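Local coordinates for protein beta-2-microglobulin (Danio rerio, PDB 4M9O) that serves as the light chain of the class I major histocompatibility complex, which presents peptide antigens to the immune system, at residues T6-V11 with V29-P34; L41-Q46 with D78-S83; S49-T54 with L66-A71. One frame throughout, in Å; residues are numbered along the deposited sequence.

Contact 1 (T6-V11 with V29-P34)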
ATOM      1  N   THR A   6       7.852 -12.302  -6.921  1.00 30.00           N
ATOM      2  CA  THR A   6       7.678 -11.408  -5.801  1.00 30.00           C
ATOM      3  C   THR A   6       6.913 -10.088  -6.184  1.00 30.00           C
ATOM      4  O   THR A   6       7.078  -9.574  -7.225  1.00 30.00           O
ATOM      5  CB  THR A   6       9.036 -11.167  -5.101  1.00 20.00           C
ATOM      6  OG1 THR A   6       8.862 -10.907  -3.719  1.00 20.00           O
ATOM      7  CG2 THR A   6       9.763 -10.079  -5.709  1.00 20.00           C
ATOM      8  N   PRO A   7       6.065  -9.602  -5.313  1.00 18.05           N
ATOM      9  CA  PRO A   7       5.298  -8.403  -5.560  1.00 18.37           C
ATOM     10  C   PRO A   7       6.172  -7.184  -5.754  1.00 19.22           C
ATOM     11  O   PRO A   7       7.170  -7.069  -5.137  1.00 19.61           O
ATOM     12  CB  PRO A   7       4.459  -8.276  -4.306  1.00 17.18           C
ATOM     13  CG  PRO A   7       4.695  -9.447  -3.522  1.00 19.61           C
ATOM     14  CD  PRO A   7       5.930 -10.040  -3.936  1.00 19.10           C
ATOM     15  N   LYS A   8       5.779  -6.304  -6.638  1.00 19.12           N
ATOM     16  CA  LYS A   8       6.373  -4.989  -6.732  1.00 19.50           C
ATOM     17  C   LYS A   8       5.416  -4.079  -5.996  1.00 18.56           C
ATOM     18  O   LYS A   8       4.286  -4.038  -6.308  1.00 18.50           O
ATOM     19  CB  LYS A   8       6.534  -4.524  -8.175  1.00 19.91           C
ATOM     20  CG  LYS A   8       7.297  -5.436  -9.049  1.00 23.52           C
ATOM     21  CD  LYS A   8       7.262  -5.025 -10.453  1.00 30.61           C
ATOM     22  CE  LYS A   8       8.352  -5.670 -11.306  1.00 36.43           C
ATOM     23  NZ  LYS A   8       9.467  -6.347 -10.608  1.00 39.50           N
ATOM     24  N   VAL A   9       5.910  -3.371  -5.007  1.00 18.15           N
ATOM     25  CA  VAL A   9       5.115  -2.536  -4.142  1.00 17.02           C
ATOM     26  C   VAL A   9       5.555  -1.090  -4.124  1.00 17.82           C
ATOM     27  O   VAL A   9       6.717  -0.805  -4.036  1.00 15.57           O
ATOM     28  CB  VAL A   9       5.171  -3.034  -2.699  1.00 16.77           C
ATOM     29  CG1 VAL A   9       4.329  -2.236  -1.805  1.00 17.71           C
ATOM     30  CG2 VAL A   9       4.855  -4.465  -2.599  1.00 16.68           C
ATOM     31  N   HIS A  10       4.582  -0.207  -4.220  1.00 17.69           N
ATOM     32  CA  HIS A  10       4.763   1.209  -4.120  1.00 19.35           C
ATOM     33  C   HIS A  10       3.797   1.864  -3.136  1.00 18.81           C
ATOM     34  O   HIS A  10       2.643   1.638  -3.189  1.00 17.92           O
ATOM     35  CB  HIS A  10       4.623   1.843  -5.486  1.00 20.49           C
ATOM     36  CG  HIS A  10       5.463   1.213  -6.543  1.00 21.79           C
ATOM     37  ND1 HIS A  10       6.722   1.650  -6.830  1.00 24.44           N
ATOM     38  CD2 HIS A  10       5.239   0.163  -7.354  1.00 26.60           C
ATOM     39  CE1 HIS A  10       7.238   0.909  -7.778  1.00 25.66           C
ATOM     40  NE2 HIS A  10       6.350   0.012  -8.128  1.00 28.11           N
ATOM     41  N   VAL A  11       4.323   2.669  -2.240  1.00 30.00           N
ATOM     42  CA  VAL A  11       3.542   3.508  -1.342  1.00 30.00           C
ATOM     43  C   VAL A  11       3.702   4.994  -1.683  1.00 30.00           C
ATOM     44  O   VAL A  11       4.779   5.466  -1.819  1.00 30.00           O
ATOM     45  CB  VAL A  11       3.871   3.261   0.102  1.00 20.00           C
ATOM     46  CG1 VAL A  11       2.831   3.793   0.984  1.00 20.00           C
ATOM     47  CG2 VAL A  11       4.056   1.861   0.345  1.00 20.00           C
ATOM     48  N   VAL A  29       0.199  -2.760  -5.374  1.00 15.90           N
ATOM     49  CA  VAL A  29       0.897  -4.004  -5.443  1.00 15.68           C
ATOM     50  C   VAL A  29       0.664  -4.726  -6.762  1.00 16.20           C
ATOM     51  O   VAL A  29      -0.416  -4.865  -7.217  1.00 13.21           O
ATOM     52  CB  VAL A  29       0.568  -4.909  -4.295  1.00 17.77           C
ATOM     53  CG1 VAL A  29       1.387  -6.106  -4.377  1.00 20.82           C
ATOM     54  CG2 VAL A  29       0.773  -4.248  -3.007  1.00 17.75           C
ATOM     55  N   SER A  30       1.744  -5.154  -7.364  1.00 15.87           N
ATOM     56  CA  SER A  30       1.699  -5.634  -8.695  1.00 17.25           C
ATOM     57  C   SER A  30       2.692  -6.720  -9.039  1.00 16.17           C
ATOM     58  O   SER A  30       3.659  -6.847  -8.420  1.00 16.17           O
ATOM     59  CB  SER A  30       1.903  -4.442  -9.623  1.00 17.70           C
ATOM     60  OG  SER A  30       1.804  -4.832 -10.934  1.00 27.05           O
ATOM     61  N   SER A  31       2.408  -7.440 -10.098  1.00 17.15           N
ATOM     62  CA  SER A  31       3.265  -8.445 -10.714  1.00 18.41           C
ATOM     63  C   SER A  31       3.708  -9.636  -9.878  1.00 18.09           C
ATOM     64  O   SER A  31       4.783 -10.081 -10.011  1.00 19.47           O
ATOM     65  CB  SER A  31       4.491  -7.782 -11.308  1.00 18.44           C
ATOM     66  OG  SER A  31       4.158  -6.665 -12.031  1.00 24.89           O
ATOM     67  N   PHE A  32       2.844 -10.123  -9.028  1.00 15.72           N
ATOM     68  CA  PHE A  32       3.149 -11.195  -8.135  1.00 14.70           C
ATOM     69  C   PHE A  32       2.470 -12.427  -8.639  1.00 13.88           C
ATOM     70  O   PHE A  32       1.479 -12.325  -9.250  1.00 15.26           O
ATOM     71  CB  PHE A  32       2.675 -10.884  -6.720  1.00 11.95           C
ATOM     72  CG  PHE A  32       1.311 -10.301  -6.675  1.00 13.90           C
ATOM     73  CD1 PHE A  32       0.230 -11.083  -6.525  1.00 12.86           C
ATOM     74  CD2 PHE A  32       1.109  -8.952  -6.836  1.00 12.17           C
ATOM     75  CE1 PHE A  32      -1.004 -10.547  -6.503  1.00 10.21           C
ATOM     76  CE2 PHE A  32      -0.111  -8.452  -6.834  1.00  7.74           C
ATOM     77  CZ  PHE A  32      -1.169  -9.265  -6.671  1.00 12.80           C
ATOM     78  N   HIS A  33       3.087 -13.571  -8.389  1.00 12.46           N
ATOM     79  CA  HIS A  33       2.591 -14.928  -8.629  1.00 14.10           C
ATOM     80  C   HIS A  33       3.007 -15.791  -7.419  1.00 14.50           C
ATOM     81  O   HIS A  33       4.138 -15.808  -7.083  1.00 15.24           O
ATOM     82  CB  HIS A  33       3.280 -15.573  -9.814  1.00 12.73           C
ATOM     83  CG  HIS A  33       3.129 -14.876 -11.107  1.00 16.24           C
ATOM     84  ND1 HIS A  33       1.921 -14.536 -11.636  1.00 22.20           N
ATOM     85  CD2 HIS A  33       4.039 -14.555 -12.037  1.00 21.00           C
ATOM     86  CE1 HIS A  33       2.088 -14.011 -12.820  1.00 18.64           C
ATOM     87  NE2 HIS A  33       3.369 -13.992 -13.080  1.00 24.01           N
ATOM     88  N   PRO A  34       2.118 -16.549  -6.802  1.00 15.33           N
ATOM     89  CA  PRO A  34       0.710 -16.645  -7.131  1.00 15.08           C
ATOM     90  C   PRO A  34      -0.159 -15.461  -6.698  1.00 17.54           C
ATOM     91  O   PRO A  34       0.309 -14.750  -5.871  1.00 17.67           O
ATOM     92  CB  PRO A  34       0.305 -17.906  -6.367  1.00 14.47           C
ATOM     93  CG  PRO A  34       1.179 -17.957  -5.273  1.00 13.18           C
ATOM     94  CD  PRO A  34       2.453 -17.425  -5.676  1.00 13.29           C
TER
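Pro-7 meets Phe-32 at the root of the aromatic side chain, the two crossing at about a right angle with Pro-7 CB 4.0 Å from Phe-32 CB; toward the ring itself the proline stands obliquely. The in-plane edge of that ring is lined by atoms of its own segment: Val-29 C and Ser-30 N, with Pro-34 O also at the rim. Phe-32 CG sits between its backbone N and carbonyl carbon (chi1 44°), which carries the ring away from 6-11 and lets the CB do the touching. The same proline CB also reaches Val-29 CG1 at 3.8 Å, so that one atom of Pro-7 touches both residues. One step along, Val-9 and Val-29 form a non-hydrogen-bonded pair, their side chains side by side and pointing the same way, with CG2 of each 4.1 Å apart.

On the face of the sheet away from Val-9 and Val-29 are Lys-8 and Ser-30, the hydrogen-bonded pair. Lys-8 N gives a nearly straight bond to Ser-30 O (2.8 Å), and Ser-30 N returns one to Lys-8 O (3.0 Å). Lys-8 then lays its aliphatic CD against Ser-31 OG at 3.8 Å, a hydroxyl already engaged by Gln-63 NE2.

The pairing joins strand 8-13, an outermost strand of its sheet, to strand 23-30, which has strand 63-72 on its other side. Phe-32 packs on Ile-37 and Phe-64, and the two valines face Val-84 of strand 80-86 in the opposing sheet, Val-9 touching Phe-93 as well.

Contact 2 (L41-Q46 with D78-S83)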
ATOM      1  N   LEU A  41      -2.602  -1.110   5.584  1.00 23.71           N
ATOM      2  CA  LEU A  41      -2.039   0.212   5.681  1.00 22.84           C
ATOM      3  C   LEU A  41      -1.933   0.517   7.157  1.00 23.11           C
ATOM      4  O   LEU A  41      -2.828   0.277   7.878  1.00 23.55           O
ATOM      5  CB  LEU A  41      -2.895   1.242   4.968  1.00 21.63           C
ATOM      6  CG  LEU A  41      -2.858   1.319   3.451  1.00 23.40           C
ATOM      7  CD1 LEU A  41      -3.856   2.271   2.856  1.00 19.22           C
ATOM      8  CD2 LEU A  41      -1.520   1.646   3.042  1.00 21.93           C
ATOM      9  N   LEU A  42      -0.802   1.008   7.589  1.00 22.95           N
ATOM     10  CA  LEU A  42      -0.555   1.235   8.992  1.00 22.28           C
ATOM     11  C   LEU A  42      -0.172   2.644   9.354  1.00 20.89           C
ATOM     12  O   LEU A  42       0.563   3.264   8.678  1.00 18.65           O
ATOM     13  CB  LEU A  42       0.496   0.272   9.485  1.00 21.60           C
ATOM     14  CG  LEU A  42       0.099  -1.186   9.567  1.00 25.10           C
ATOM     15  CD1 LEU A  42       0.729  -1.941   8.546  1.00 26.39           C
ATOM     16  CD2 LEU A  42       0.339  -1.790  10.863  1.00 25.65           C
ATOM     17  N   LYS A  43      -0.724   3.130  10.440  1.00 20.86           N
ATOM     18  CA  LYS A  43      -0.345   4.409  11.004  1.00 20.98           C
ATOM     19  C   LYS A  43       0.195   4.257  12.414  1.00 21.65           C
ATOM     20  O   LYS A  43      -0.468   3.774  13.273  1.00 21.95           O
ATOM     21  CB  LYS A  43      -1.492   5.386  10.999  1.00 22.31           C
ATOM     22  CG  LYS A  43      -1.187   6.678  11.716  1.00 21.33           C
ATOM     23  CD  LYS A  43      -2.413   7.428  11.946  1.00 23.10           C
ATOM     24  CE  LYS A  43      -2.157   8.759  12.538  1.00 28.67           C
ATOM     25  NZ  LYS A  43      -3.379   9.453  12.841  1.00 33.37           N
ATOM     26  N   ASN A  44       1.425   4.667  12.618  1.00 21.95           N
ATOM     27  CA  ASN A  44       2.030   4.684  13.929  1.00 23.17           C
ATOM     28  C   ASN A  44       1.892   3.299  14.544  1.00 22.96           C
ATOM     29  O   ASN A  44       1.666   3.128  15.697  1.00 21.04           O
ATOM     30  CB  ASN A  44       1.463   5.827  14.802  1.00 21.45           C
ATOM     31  CG  ASN A  44       1.893   7.189  14.315  1.00 24.96           C
ATOM     32  OD1 ASN A  44       2.856   7.316  13.619  1.00 22.18           O
ATOM     33  ND2 ASN A  44       1.170   8.192  14.679  1.00 24.32           N
ATOM     34  N   GLY A  45       2.061   2.336  13.660  1.00 30.00           N
ATOM     35  CA  GLY A  45       1.986   0.953  13.864  1.00 30.00           C
ATOM     36  C   GLY A  45       0.631   0.434  14.207  1.00 30.00           C
ATOM     37  O   GLY A  45       0.570  -0.640  14.675  1.00 30.00           O
ATOM     38  N   GLN A  46      -0.450   1.024  13.854  1.00 30.00           N
ATOM     39  CA  GLN A  46      -1.694   0.339  14.040  1.00 30.00           C
ATOM     40  C   GLN A  46      -2.354   0.227  12.705  1.00 30.00           C
ATOM     41  O   GLN A  46      -2.252   1.116  11.931  1.00 30.00           O
ATOM     42  CB  GLN A  46      -2.592   1.126  14.963  1.00 20.00           C
ATOM     43  CG  GLN A  46      -2.010   1.344  16.288  1.00 20.00           C
ATOM     44  CD  GLN A  46      -2.952   2.014  17.167  1.00 20.00           C
ATOM     45  OE1 GLN A  46      -2.733   3.114  17.578  1.00 20.00           O
ATOM     46  NE2 GLN A  46      -4.033   1.362  17.455  1.00 20.00           N
ATOM     47  N   ASP A  78       4.627  11.388  12.576  1.00 34.72           N
ATOM     48  CA  ASP A  78       3.806  10.220  12.275  1.00 34.72           C
ATOM     49  C   ASP A  78       4.532   9.286  11.307  1.00 34.17           C
ATOM     50  O   ASP A  78       5.296   9.737  10.523  1.00 35.11           O
ATOM     51  CB  ASP A  78       2.463  10.610  11.690  1.00 34.83           C
ATOM     52  CG  ASP A  78       1.497  11.166  12.704  1.00 37.46           C
ATOM     53  OD1 ASP A  78       1.706  11.032  13.896  1.00 40.20           O
ATOM     54  OD2 ASP A  78       0.477  11.698  12.291  1.00 40.51           O
ATOM     55  N   GLU A  79       4.305   7.995  11.393  1.00 31.46           N
ATOM     56  CA  GLU A  79       4.853   7.054  10.458  1.00 30.09           C
ATOM     57  C   GLU A  79       3.731   6.259   9.762  1.00 28.00           C
ATOM     58  O   GLU A  79       2.896   5.724  10.402  1.00 26.28           O
ATOM     59  CB  GLU A  79       5.859   6.145  11.157  1.00 31.43           C
ATOM     60  CG  GLU A  79       6.258   4.949  10.371  1.00 37.62           C
ATOM     61  CD  GLU A  79       7.079   3.951  11.124  1.00 46.04           C
ATOM     62  OE1 GLU A  79       8.281   4.128  11.211  1.00 52.38           O
ATOM     63  OE2 GLU A  79       6.548   2.948  11.594  1.00 50.81           O
ATOM     64  N   TYR A  80       3.739   6.230   8.440  1.00 26.21           N
ATOM     65  CA  TYR A  80       2.782   5.477   7.644  1.00 25.15           C
ATOM     66  C   TYR A  80       3.477   4.409   6.839  1.00 25.95           C
ATOM     67  O   TYR A  80       4.420   4.669   6.175  1.00 25.75           O
ATOM     68  CB  TYR A  80       1.968   6.369   6.734  1.00 24.51           C
ATOM     69  CG  TYR A  80       1.104   7.358   7.426  1.00 23.50           C
ATOM     70  CD1 TYR A  80      -0.165   7.058   7.761  1.00 23.41           C
ATOM     71  CD2 TYR A  80       1.570   8.596   7.751  1.00 23.66           C
ATOM     72  CE1 TYR A  80      -0.936   7.946   8.405  1.00 24.18           C
ATOM     73  CE2 TYR A  80       0.811   9.466   8.400  1.00 20.45           C
ATOM     74  CZ  TYR A  80      -0.440   9.151   8.712  1.00 23.66           C
ATOM     75  OH  TYR A  80      -1.171  10.045   9.386  1.00 27.83           O
ATOM     76  N   THR A  81       2.982   3.197   6.948  1.00 26.03           N
ATOM     77  CA  THR A  81       3.512   2.042   6.263  1.00 26.20           C
ATOM     78  C   THR A  81       2.458   1.136   5.633  1.00 25.51           C
ATOM     79  O   THR A  81       1.336   1.041   6.077  1.00 25.83           O
ATOM     80  CB  THR A  81       4.402   1.170   7.162  1.00 26.48           C
ATOM     81  OG1 THR A  81       3.605   0.628   8.166  1.00 31.24           O
ATOM     82  CG2 THR A  81       5.455   1.927   7.796  1.00 25.67           C
ATOM     83  N   CYS A  82       2.877   0.460   4.591  1.00 24.13           N
ATOM     84  CA  CYS A  82       2.067  -0.523   3.907  1.00 23.40           C
ATOM     85  C   CYS A  82       2.670  -1.861   4.183  1.00 21.86           C
ATOM     86  O   CYS A  82       3.812  -2.041   4.014  1.00 22.07           O
ATOM     87  CB  CYS A  82       2.017  -0.277   2.408  1.00 22.67           C
ATOM     88  SG  CYS A  82       1.168  -1.445   1.449  1.00 30.42           S
ATOM     89  N   SER A  83       1.867  -2.788   4.628  1.00 21.02           N
ATOM     90  CA  SER A  83       2.327  -4.108   4.956  1.00 19.98           C
ATOM     91  C   SER A  83       1.805  -5.121   3.949  1.00 19.66           C
ATOM     92  O   SER A  83       0.652  -5.202   3.763  1.00 19.87           O
ATOM     93  CB  SER A  83       1.871  -4.447   6.345  1.00 20.32           C
ATOM     94  OG  SER A  83       2.403  -5.614   6.851  1.00 20.36           O
TER
HETATM   95  O   HOH W   1       3.295   2.678  10.935  1.00 31.56           O
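Leu-42 and Thr-81 anchor the backbone pairing of two antiparallel strands: Leu-42 N bonds Thr-81 O at 2.6 Å, and Thr-81 N answers to Leu-42 O at 3.0 Å. The pattern runs on past the strand end, where Asn-44 N points almost straight at Glu-79 O. A water bridge between backbones adds to it, accepting from Gly-45 N and donating to Glu-79 O, and so ties the type I' turn from Lys-43 to Gln-46 to the opposite segment.

Polar side-chain bonds cluster at that end. The amide of Asn-44 is held through both its oxygen and its nitrogen: OD1 accepts from Glu-79 N (2.7 Å), while ND2 donates to Asp-78 OD1 (3.0 Å), which it meets from above the carboxylate plane, the two planar groups being 68° apart. This double grip should fix the amide's flip.

Van der Waals packing completes the contact. Lys-43, fully extended with CG anti to its N (chi1 174°), runs alongside Tyr-80, its CG 3.6 Å from the ring's CE1. On the other face Leu-42 CD1 rests on Ser-83 CB at 3.5 Å and its CB lies 3.4 Å from Thr-81 OG1. Leu-41 CD2 approaches Cys-82 CB.

Cys-82 is disulfide-bonded to Cys-27 of the facing sheet, and the pairing of its strand, 80-86, with strand 38-43 is the C–F strand pair of the immunoglobulin C1-set sandwich, built around that buried cross-link.

Contact 3 (S49-T54 with L66-A71)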
ATOM      1  N   SER A  49      -8.101   1.960   9.786  1.00 29.92           N
ATOM      2  CA  SER A  49      -9.464   1.623   9.544  1.00 32.98           C
ATOM      3  C   SER A  49     -10.046   2.399   8.403  1.00 33.17           C
ATOM      4  O   SER A  49      -9.530   3.402   8.017  1.00 34.36           O
ATOM      5  CB  SER A  49     -10.309   1.822  10.792  1.00 33.36           C
ATOM      6  OG  SER A  49     -10.648   3.154  10.978  1.00 35.68           O
ATOM      7  N   ASP A  50     -11.141   1.918   7.883  1.00 32.71           N
ATOM      8  CA  ASP A  50     -11.765   2.586   6.781  1.00 33.52           C
ATOM      9  C   ASP A  50     -10.909   2.656   5.509  1.00 31.39           C
ATOM     10  O   ASP A  50     -10.955   3.601   4.797  1.00 31.17           O
ATOM     11  CB  ASP A  50     -12.144   3.963   7.207  1.00 34.46           C
ATOM     12  CG  ASP A  50     -13.042   3.968   8.405  1.00 41.33           C
ATOM     13  OD1 ASP A  50     -12.705   4.630   9.376  1.00 46.87           O
ATOM     14  OD2 ASP A  50     -14.089   3.322   8.371  1.00 47.40           O
ATOM     15  N   THR A  51     -10.105   1.644   5.285  1.00 29.36           N
ATOM     16  CA  THR A  51      -9.333   1.524   4.086  1.00 28.34           C
ATOM     17  C   THR A  51     -10.220   0.940   3.015  1.00 27.60           C
ATOM     18  O   THR A  51     -11.203   0.339   3.292  1.00 27.08           O
ATOM     19  CB  THR A  51      -8.061   0.681   4.261  1.00 27.78           C
ATOM     20  OG1 THR A  51      -8.410  -0.652   4.501  1.00 29.85           O
ATOM     21  CG2 THR A  51      -7.237   1.160   5.379  1.00 23.74           C
ATOM     22  N   LYS A  52      -9.842   1.171   1.795  1.00 26.77           N
ATOM     23  CA  LYS A  52     -10.515   0.688   0.633  1.00 26.90           C
ATOM     24  C   LYS A  52      -9.568  -0.180  -0.169  1.00 26.77           C
ATOM     25  O   LYS A  52      -8.439   0.154  -0.324  1.00 26.70           O
ATOM     26  CB  LYS A  52     -10.954   1.844  -0.213  1.00 27.36           C
ATOM     27  CG  LYS A  52     -11.913   2.763   0.448  1.00 33.35           C
ATOM     28  CD  LYS A  52     -13.311   2.361   0.169  1.00 44.22           C
ATOM     29  CE  LYS A  52     -14.324   2.902   1.189  1.00 48.92           C
ATOM     30  NZ  LYS A  52     -15.719   2.614   0.809  1.00 48.42           N
ATOM     31  N   GLN A  53     -10.053  -1.301  -0.652  1.00 25.19           N
ATOM     32  CA  GLN A  53      -9.290  -2.185  -1.496  1.00 24.58           C
ATOM     33  C   GLN A  53     -10.008  -2.501  -2.821  1.00 23.98           C
ATOM     34  O   GLN A  53     -11.164  -2.799  -2.843  1.00 23.47           O
ATOM     35  CB  GLN A  53      -8.912  -3.451  -0.726  1.00 25.26           C
ATOM     36  CG  GLN A  53      -8.026  -4.445  -1.419  1.00 25.54           C
ATOM     37  CD  GLN A  53      -7.600  -5.552  -0.510  1.00 27.22           C
ATOM     38  OE1 GLN A  53      -6.855  -5.360   0.387  1.00 32.70           O
ATOM     39  NE2 GLN A  53      -8.125  -6.670  -0.712  1.00 28.84           N
ATOM     40  N   THR A  54      -9.286  -2.411  -3.914  1.00 22.55           N
ATOM     41  CA  THR A  54      -9.821  -2.783  -5.203  1.00 22.82           C
ATOM     42  C   THR A  54      -9.930  -4.302  -5.301  1.00 23.13           C
ATOM     43  O   THR A  54      -9.298  -4.986  -4.593  1.00 22.74           O
ATOM     44  CB  THR A  54      -9.028  -2.191  -6.400  1.00 22.08           C
ATOM     45  OG1 THR A  54      -7.715  -2.694  -6.418  1.00 19.51           O
ATOM     46  CG2 THR A  54      -8.989  -0.686  -6.333  1.00 22.17           C
ATOM     47  N   LEU A  66      -3.332  -5.040  -7.358  1.00 18.70           N
ATOM     48  CA  LEU A  66      -4.202  -4.671  -6.302  1.00 20.07           C
ATOM     49  C   LEU A  66      -3.811  -3.320  -5.725  1.00 19.57           C
ATOM     50  O   LEU A  66      -2.676  -3.044  -5.581  1.00 18.56           O
ATOM     51  CB  LEU A  66      -4.086  -5.742  -5.239  1.00 20.73           C
ATOM     52  CG  LEU A  66      -5.160  -5.984  -4.221  1.00 28.95           C
ATOM     53  CD1 LEU A  66      -6.424  -6.409  -4.867  1.00 32.12           C
ATOM     54  CD2 LEU A  66      -4.712  -7.042  -3.249  1.00 31.57           C
ATOM     55  N   THR A  67      -4.789  -2.531  -5.349  1.00 18.77           N
ATOM     56  CA  THR A  67      -4.583  -1.251  -4.719  1.00 20.68           C
ATOM     57  C   THR A  67      -5.346  -1.061  -3.407  1.00 20.64           C
ATOM     58  O   THR A  67      -6.492  -1.280  -3.344  1.00 20.26           O
ATOM     59  CB  THR A  67      -4.942  -0.125  -5.687  1.00 20.48           C
ATOM     60  OG1 THR A  67      -4.099  -0.196  -6.813  1.00 23.35           O
ATOM     61  CG2 THR A  67      -4.816   1.209  -5.061  1.00 21.22           C
ATOM     62  N   LYS A  68      -4.664  -0.658  -2.372  1.00 20.29           N
ATOM     63  CA  LYS A  68      -5.285  -0.309  -1.128  1.00 20.79           C
ATOM     64  C   LYS A  68      -5.092   1.180  -0.833  1.00 20.22           C
ATOM     65  O   LYS A  68      -4.027   1.676  -0.949  1.00 19.78           O
ATOM     66  CB  LYS A  68      -4.715  -1.164  -0.011  1.00 22.13           C
ATOM     67  CG  LYS A  68      -5.222  -0.893   1.305  1.00 24.46           C
ATOM     68  CD  LYS A  68      -6.124  -1.972   1.699  1.00 28.62           C
ATOM     69  CE  LYS A  68      -5.898  -2.447   3.055  1.00 26.93           C
ATOM     70  NZ  LYS A  68      -6.814  -3.498   3.318  1.00 25.98           N
ATOM     71  N   SER A  69      -6.147   1.868  -0.463  1.00 19.25           N
ATOM     72  CA  SER A  69      -6.106   3.287  -0.183  1.00 19.52           C
ATOM     73  C   SER A  69      -6.838   3.736   1.078  1.00 19.75           C
ATOM     74  O   SER A  69      -7.693   3.068   1.528  1.00 18.20           O
ATOM     75  CB  SER A  69      -6.647   4.075  -1.338  1.00 20.21           C
ATOM     76  OG  SER A  69      -7.894   3.637  -1.692  1.00 22.67           O
ATOM     77  N   VAL A  70      -6.449   4.866   1.608  1.00 18.81           N
ATOM     78  CA  VAL A  70      -7.096   5.471   2.751  1.00 19.74           C
ATOM     79  C   VAL A  70      -6.966   6.994   2.828  1.00 19.68           C
ATOM     80  O   VAL A  70      -5.964   7.515   2.526  1.00 20.02           O
ATOM     81  CB  VAL A  70      -6.607   4.811   4.047  1.00 19.82           C
ATOM     82  CG1 VAL A  70      -5.290   5.267   4.422  1.00 20.25           C
ATOM     83  CG2 VAL A  70      -7.582   4.968   5.149  1.00 20.73           C
ATOM     84  N   ALA A  71      -7.989   7.682   3.277  1.00 21.05           N
ATOM     85  CA  ALA A  71      -7.870   9.091   3.565  1.00 22.12           C
ATOM     86  C   ALA A  71      -6.965   9.283   4.777  1.00 23.07           C
ATOM     87  O   ALA A  71      -7.057   8.547   5.709  1.00 23.80           O
ATOM     88  CB  ALA A  71      -9.164   9.683   3.810  1.00 23.15           C
TER
HETATM   89  O   HOH W   2     -10.755   6.367   3.799  1.00 38.29           O
HETATM   90  O   HOH W   3      -8.258   1.214  -3.100  1.00 30.87           O
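Lys-52 O is gripped twice, by Ser-69 N (2.9 Å) and by a water that donates to it at 3.0 Å. The same water donates to Thr-67 O (3.1 Å) and lies 2.8 Å from Ser-69 OG, so it spans both strands along the face bearing Ser-69. Thr-67 O has a second donor in Thr-54 N. In return Thr-54 OG1, placed between its own N and carbonyl carbon (chi1 63°), accepts from Thr-67 N at 3.1 Å: a hydroxyl stands in for a backbone carbonyl where the regular pairing gives out.

These are the D and E strands of the immunoglobulin C1-set fold, the hairpin 52-59/63-72 whose first strand is outermost in its four-stranded sheet. At the other end of the contact a second water bridges Asp-50 O and Ala-71 N in place of a direct backbone bond.

On the face toward the opposite sheet Lys-68 bends at chi2 and chi3, bringing CE to 3.4 Å from Thr-51 OG1 and giving NZ a weak bond to Gln-53 OE1; NZ also makes a weak hydrogen bond to Ile-39 O and a long, weak ion pair with Glu-40. Thr-51 CG2 meets Val-70 CG2 obliquely at 3.8 Å, while Val-70 also touches Leu-25 of the neighbouring strand 23-30.

How the contacts relate
The three contacts sample both layers of a single immunoglobulin sandwich. Contacts 1 and 3 belong to the same sheet, their centres about 16 Å apart, and are stitched together by a probable hydrogen bond from Val-29 N to Leu-66 O (2.9 Å). Contact 2 lies in the facing sheet and touches both across the interior: Val-11 CG2 of contact 1 reaches Cys-82 CB at 3.6 Å, and Leu-41 CD1 of contact 2 reaches Val-70 CG1 of contact 3 at 3.7 Å. Along the chain, contact 1 closes before the others open, whereas contact 3 is nested within the loop closed by contact 2; the centres of contacts 2 and 3 are about 13 Å apart.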